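Local coordinates for protein nickel-dependent hydrogenase large subunit (Allochromatium vinosum, PDB 3MYR) that forms, with a small iron-sulfur subunit, a heterodimeric hydrogenase that oxidises molecular hydrogen at a nickel-iron centre and passes the electrons to an acceptor, at residues P470-I482 with L490-A502. Numbering follows the deposited sequence.
Sequences PSSWPSRAQGVGI and LGHWIVIEDGRIA
Val480 sets its CG2 methyl squarely over the indole of Trp493, 3.6 Å from the centroid of the five-membered ring and 12° off its normal, a CH-pi contact between residues that form a non-hydrogen-bonded pair of the antiparallel strands. The methyl gets there because it stands anti to the backbone N of Val480. Trp493 gives its NE1 to the carbonyl of Leu318, and Tyr346 meets the ring edge-to-face. Replacing Trp493 with alanine would probably strip Val480 of this cover and leave the Leu318 carbonyl without its indole donor. Gly491 is part of the same fit: a CB there would run into CZ3 of Trp493.

Backbone hydrogen bonds hold 476-482 against 490-497, with reciprocal N-H to O pairs at Ala477/Ile496, Gly479/Ile494 and Gly481/His492; the shortest, Ile496 N to Ala477 O, is 2.7 Å. This is an antiparallel beta hairpin, and strand 500-507 continues it into a three-stranded sheet. Its inner end reaches the active site, where Leu490 touches the nickel-iron centre and His492 hydrogen-bonds through NE2 to His68 and through ND1 to Tyr504.

Charges gather at the outer end. Arg476 NH1 donates to Ser475 O at 3.0 Å, from above the carbonyl plane, while Asp498 N reaches the same oxygen at 2.8 Å. Arg476 NH1 also makes a weak hydrogen bond of 3.4 Å to Asp498 OD1, part of a salt bridge, at the guanidinium edge. The Glu497 carboxylate stacks, offset toward the rim, over one face of the Arg476 guanidinium, planes 22° apart, without a hydrogen bond.

Ahead of strand 476-482, the Trp473 ring has Pro470 CA over one face and turns its edge to Gly499 O, 3.8 Å from Trp473 CZ3. One water accepts from Gly499 N, inside the type I' turn Glu497-Arg500, and donates to Pro474 O.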
loop_
_atom_site.group_PDB
_atom_site.type_symbol
_atom_site.label_atom_id
_atom_site.label_comp_id
_atom_site.label_asym_id
_atom_site.label_seq_id
_atom_site.Cartn_x
_atom_site.Cartn_y
_atom_site.Cartn_z
ATOM N N PRO B 470 -18.399 -4.264 -24.655
ATOM C CA PRO B 470 -19.175 -5.302 -23.978
ATOM C C PRO B 470 -20.035 -6.177 -24.932
ATOM O O PRO B 470 -20.320 -7.315 -24.625
ATOM C CB PRO B 470 -20.116 -4.491 -23.065
ATOM C CG PRO B 470 -19.332 -3.269 -22.705
ATOM C CD PRO B 470 -18.433 -2.968 -23.920
ATOM N N SER B 471 -20.485 -5.624 -26.055
ATOM C CA SER B 471 -21.287 -6.377 -26.988
ATOM C C SER B 471 -20.431 -7.484 -27.656
ATOM O O SER B 471 -20.970 -8.360 -28.286
ATOM C CB SER B 471 -21.906 -5.420 -28.036
ATOM O OG SER B 471 -20.878 -4.807 -28.799
ATOM N N SER B 472 -19.104 -7.490 -27.453
ATOM C CA SER B 472 -18.307 -8.565 -28.065
ATOM C C SER B 472 -18.067 -9.715 -27.071
ATOM O O SER B 472 -17.441 -10.723 -27.437
ATOM C CB SER B 472 -16.963 -8.054 -28.583
ATOM O OG SER B 472 -16.145 -7.603 -27.470
ATOM N N TRP B 473 -18.506 -9.555 -25.817
ATOM C CA TRP B 473 -18.251 -10.582 -24.775
ATOM C C TRP B 473 -19.355 -11.695 -24.782
ATOM O O TRP B 473 -20.488 -11.408 -25.142
ATOM C CB TRP B 473 -18.288 -9.921 -23.413
ATOM C CG TRP B 473 -17.387 -8.752 -23.244
ATOM C CD1 TRP B 473 -16.337 -8.353 -24.055
ATOM C CD2 TRP B 473 -17.433 -7.843 -22.163
ATOM N NE1 TRP B 473 -15.783 -7.205 -23.561
ATOM C CE2 TRP B 473 -16.432 -6.866 -22.396
ATOM C CE3 TRP B 473 -18.279 -7.718 -21.029
ATOM C CZ2 TRP B 473 -16.213 -5.755 -21.497
ATOM C CZ3 TRP B 473 -18.042 -6.661 -20.110
ATOM C CH2 TRP B 473 -17.041 -5.664 -20.383
ATOM N N PRO B 474 -19.031 -12.923 -24.339
ATOM C CA PRO B 474 -20.086 -13.936 -24.075
ATOM C C PRO B 474 -20.985 -13.414 -22.944
ATOM O O PRO B 474 -20.535 -12.603 -22.132
ATOM C CB PRO B 474 -19.306 -15.155 -23.562
ATOM C CG PRO B 474 -17.811 -14.774 -23.658
ATOM C CD PRO B 474 -17.763 -13.271 -23.690
ATOM N N SER B 475 -22.239 -13.865 -22.877
ATOM C CA SER B 475 -23.134 -13.274 -21.924
ATOM C C SER B 475 -22.845 -13.853 -20.531
ATOM O O SER B 475 -23.249 -13.280 -19.503
ATOM C CB SER B 475 -24.563 -13.488 -22.382
ATOM O OG SER B 475 -24.796 -14.857 -22.340
ATOM N N ARG B 476 -22.041 -14.911 -20.486
ATOM C CA ARG B 476 -21.536 -15.436 -19.190
ATOM C C ARG B 476 -20.035 -15.666 -19.313
ATOM O O ARG B 476 -19.608 -16.298 -20.274
ATOM C CB ARG B 476 -22.173 -16.800 -18.875
ATOM C CG ARG B 476 -23.682 -16.768 -18.765
ATOM C CD ARG B 476 -24.095 -16.203 -17.417
ATOM N NE ARG B 476 -25.552 -16.146 -17.228
ATOM C CZ ARG B 476 -26.325 -15.124 -17.602
ATOM N NH1 ARG B 476 -25.821 -14.067 -18.224
ATOM N NH2 ARG B 476 -27.615 -15.154 -17.350
ATOM N N ALA B 477 -19.234 -15.116 -18.412
ATOM C CA ALA B 477 -17.806 -15.425 -18.400
ATOM C C ALA B 477 -17.307 -15.320 -16.959
ATOM O O ALA B 477 -17.913 -14.627 -16.134
ATOM C CB ALA B 477 -17.020 -14.466 -19.357
ATOM N N GLN B 478 -16.226 -16.020 -16.652
ATOM C CA GLN B 478 -15.576 -15.874 -15.362
ATOM C C GLN B 478 -14.113 -16.137 -15.498
ATOM O O GLN B 478 -13.700 -16.816 -16.441
ATOM C CB GLN B 478 -16.165 -16.829 -14.339
ATOM C CG GLN B 478 -16.045 -18.324 -14.621
ATOM C CD GLN B 478 -16.920 -19.074 -13.634
ATOM O OE1 GLN B 478 -18.113 -18.823 -13.553
ATOM N NE2 GLN B 478 -16.326 -19.917 -12.839
ATOM N N GLY B 479 -13.325 -15.478 -14.661
ATOM C CA GLY B 479 -11.865 -15.546 -14.765
ATOM C C GLY B 479 -11.165 -15.166 -13.466
ATOM O O GLY B 479 -11.788 -14.631 -12.518
ATOM N N VAL B 480 -9.880 -15.465 -13.362
ATOM C CA VAL B 480 -9.127 -15.068 -12.160
ATOM C C VAL B 480 -7.886 -14.327 -12.588
ATOM O O VAL B 480 -7.225 -14.703 -13.581
ATOM C CB VAL B 480 -8.818 -16.308 -11.296
ATOM C CG1 VAL B 480 -8.177 -17.420 -12.148
ATOM C CG2 VAL B 480 -7.974 -15.953 -10.077
ATOM N N GLY B 481 -7.633 -13.206 -11.926
ATOM C CA GLY B 481 -6.416 -12.407 -12.158
ATOM C C GLY B 481 -5.473 -12.673 -11.007
ATOM O O GLY B 481 -5.862 -12.520 -9.848
ATOM N N ILE B 482 -4.303 -13.210 -11.313
ATOM C CA ILE B 482 -3.337 -13.514 -10.260
ATOM C C ILE B 482 -2.158 -12.572 -10.344
ATOM O O ILE B 482 -1.870 -11.947 -11.386
ATOM C CB ILE B 482 -2.841 -15.013 -10.263
ATOM C CG1 ILE B 482 -2.213 -15.387 -11.582
ATOM C CG2 ILE B 482 -3.964 -15.940 -10.073
ATOM C CD1 ILE B 482 -0.630 -15.027 -11.709
ATOM N N LEU B 490 -1.871 -12.780 -4.719
ATOM C CA LEU B 490 -3.054 -11.942 -4.755
ATOM C C LEU B 490 -3.861 -12.515 -5.888
ATOM O O LEU B 490 -3.292 -12.794 -6.953
ATOM C CB LEU B 490 -2.691 -10.465 -5.132
ATOM C CG LEU B 490 -3.836 -9.544 -5.614
ATOM C CD1 LEU B 490 -4.807 -9.277 -4.465
ATOM C CD2 LEU B 490 -3.281 -8.132 -6.044
ATOM N N GLY B 491 -5.170 -12.685 -5.684
ATOM C CA GLY B 491 -6.046 -13.130 -6.765
ATOM C C GLY B 491 -7.359 -12.333 -6.709
ATOM O O GLY B 491 -7.853 -12.040 -5.583
ATOM N N HIS B 492 -7.936 -12.020 -7.889
ATOM C CA HIS B 492 -9.241 -11.436 -7.993
ATOM C C HIS B 492 -10.036 -12.431 -8.815
ATOM O O HIS B 492 -9.652 -12.722 -9.951
ATOM C CB HIS B 492 -9.208 -10.116 -8.741
ATOM C CG HIS B 492 -8.590 -8.990 -7.958
ATOM N ND1 HIS B 492 -8.726 -7.678 -8.326
ATOM C CD2 HIS B 492 -7.876 -8.985 -6.803
ATOM C CE1 HIS B 492 -8.099 -6.905 -7.454
ATOM N NE2 HIS B 492 -7.614 -7.674 -6.495
ATOM N N TRP B 493 -11.142 -12.939 -8.258
ATOM C CA TRP B 493 -11.984 -13.848 -9.049
ATOM C C TRP B 493 -13.217 -13.060 -9.496
ATOM O O TRP B 493 -13.910 -12.477 -8.652
ATOM C CB TRP B 493 -12.412 -15.012 -8.168
ATOM C CG TRP B 493 -11.356 -16.055 -7.992
ATOM C CD1 TRP B 493 -11.336 -17.294 -8.600
ATOM C CD2 TRP B 493 -10.245 -16.036 -7.074
ATOM N NE1 TRP B 493 -10.267 -18.015 -8.142
ATOM C CE2 TRP B 493 -9.567 -17.263 -7.228
ATOM C CE3 TRP B 493 -9.678 -15.040 -6.222
ATOM C CZ2 TRP B 493 -8.413 -17.582 -6.499
ATOM C CZ3 TRP B 493 -8.553 -15.350 -5.481
ATOM C CH2 TRP B 493 -7.912 -16.614 -5.628
ATOM N N ILE B 494 -13.484 -13.018 -10.794
ATOM C CA ILE B 494 -14.640 -12.220 -11.288
ATOM C C ILE B 494 -15.641 -13.132 -12.000
ATOM O O ILE B 494 -15.259 -14.044 -12.736
ATOM C CB ILE B 494 -14.212 -11.101 -12.228
ATOM C CG1 ILE B 494 -15.400 -10.218 -12.630
ATOM C CG2 ILE B 494 -13.521 -11.682 -13.501
ATOM C CD1 ILE B 494 -14.949 -8.933 -13.448
ATOM N N VAL B 495 -16.914 -12.828 -11.838
ATOM C CA VAL B 495 -17.926 -13.501 -12.599
ATOM C C VAL B 495 -18.714 -12.441 -13.300
ATOM O O VAL B 495 -19.222 -11.494 -12.647
ATOM C CB VAL B 495 -18.867 -14.344 -11.649
ATOM C CG1 VAL B 495 -20.029 -14.967 -12.396
ATOM C CG2 VAL B 495 -18.036 -15.384 -10.889
ATOM N N ILE B 496 -18.853 -12.610 -14.611
ATOM C CA ILE B 496 -19.496 -11.590 -15.448
ATOM C C ILE B 496 -20.791 -12.106 -16.034
ATOM O O ILE B 496 -20.841 -13.219 -16.602
ATOM C CB ILE B 496 -18.609 -11.117 -16.640
ATOM C CG1 ILE B 496 -17.314 -10.424 -16.139
ATOM C CG2 ILE B 496 -19.385 -10.160 -17.532
ATOM C CD1 ILE B 496 -16.225 -10.408 -17.221
ATOM N N GLU B 497 -21.849 -11.325 -15.906
ATOM C CA GLU B 497 -23.112 -11.701 -16.549
ATOM C C GLU B 497 -23.664 -10.510 -17.303
ATOM O O GLU B 497 -23.833 -9.426 -16.745
ATOM C CB GLU B 497 -24.166 -12.237 -15.533
ATOM C CG GLU B 497 -23.616 -13.398 -14.698
ATOM C CD GLU B 497 -24.650 -14.004 -13.686
ATOM O OE1 GLU B 497 -25.629 -13.317 -13.342
ATOM O OE2 GLU B 497 -24.426 -15.132 -13.164
ATOM N N ASP B 498 -23.966 -10.735 -18.573
ATOM C CA ASP B 498 -24.590 -9.692 -19.414
ATOM C C ASP B 498 -23.876 -8.322 -19.337
ATOM O O ASP B 498 -24.523 -7.287 -19.111
ATOM C CB ASP B 498 -26.079 -9.565 -19.075
ATOM C CG ASP B 498 -26.854 -10.889 -19.328
ATOM O OD1 ASP B 498 -27.698 -11.288 -18.470
ATOM O OD2 ASP B 498 -26.556 -11.563 -20.353
ATOM N N GLY B 499 -22.549 -8.338 -19.441
ATOM C CA GLY B 499 -21.791 -7.093 -19.432
ATOM C C GLY B 499 -21.504 -6.543 -18.010
ATOM O O GLY B 499 -20.879 -5.502 -17.880
ATOM N N ARG B 500 -22.019 -7.175 -16.940
ATOM C CA ARG B 500 -21.928 -6.546 -15.616
ATOM C C ARG B 500 -21.153 -7.474 -14.687
ATOM O O ARG B 500 -21.194 -8.701 -14.865
ATOM C CB ARG B 500 -23.326 -6.236 -15.007
ATOM C CG ARG B 500 -24.323 -5.319 -15.829
ATOM C CD ARG B 500 -23.554 -4.156 -16.579
ATOM N NE ARG B 500 -23.322 -2.964 -15.738
ATOM C CZ ARG B 500 -22.769 -1.805 -16.133
ATOM N NH1 ARG B 500 -22.661 -0.822 -15.264
ATOM N NH2 ARG B 500 -22.392 -1.602 -17.403
ATOM N N ILE B 501 -20.609 -6.924 -13.604
ATOM C CA ILE B 501 -20.041 -7.744 -12.558
ATOM C C ILE B 501 -21.167 -8.457 -11.732
ATOM O O ILE B 501 -21.964 -7.793 -11.001
ATOM C CB ILE B 501 -19.133 -6.906 -11.620
ATOM C CG1 ILE B 501 -17.935 -6.225 -12.387
ATOM C CG2 ILE B 501 -18.607 -7.736 -10.458
ATOM C CD1 ILE B 501 -17.139 -5.101 -11.545
ATOM N N ALA B 502 -21.187 -9.789 -11.778
ATOM C CA ALA B 502 -22.153 -10.519 -10.969
ATOM C C ALA B 502 -21.516 -10.917 -9.629
ATOM O O ALA B 502 -22.170 -10.925 -8.598
ATOM C CB ALA B 502 -22.620 -11.789 -11.703
HETATM O O HOH W 1 -21.189 -10.139 -20.786
#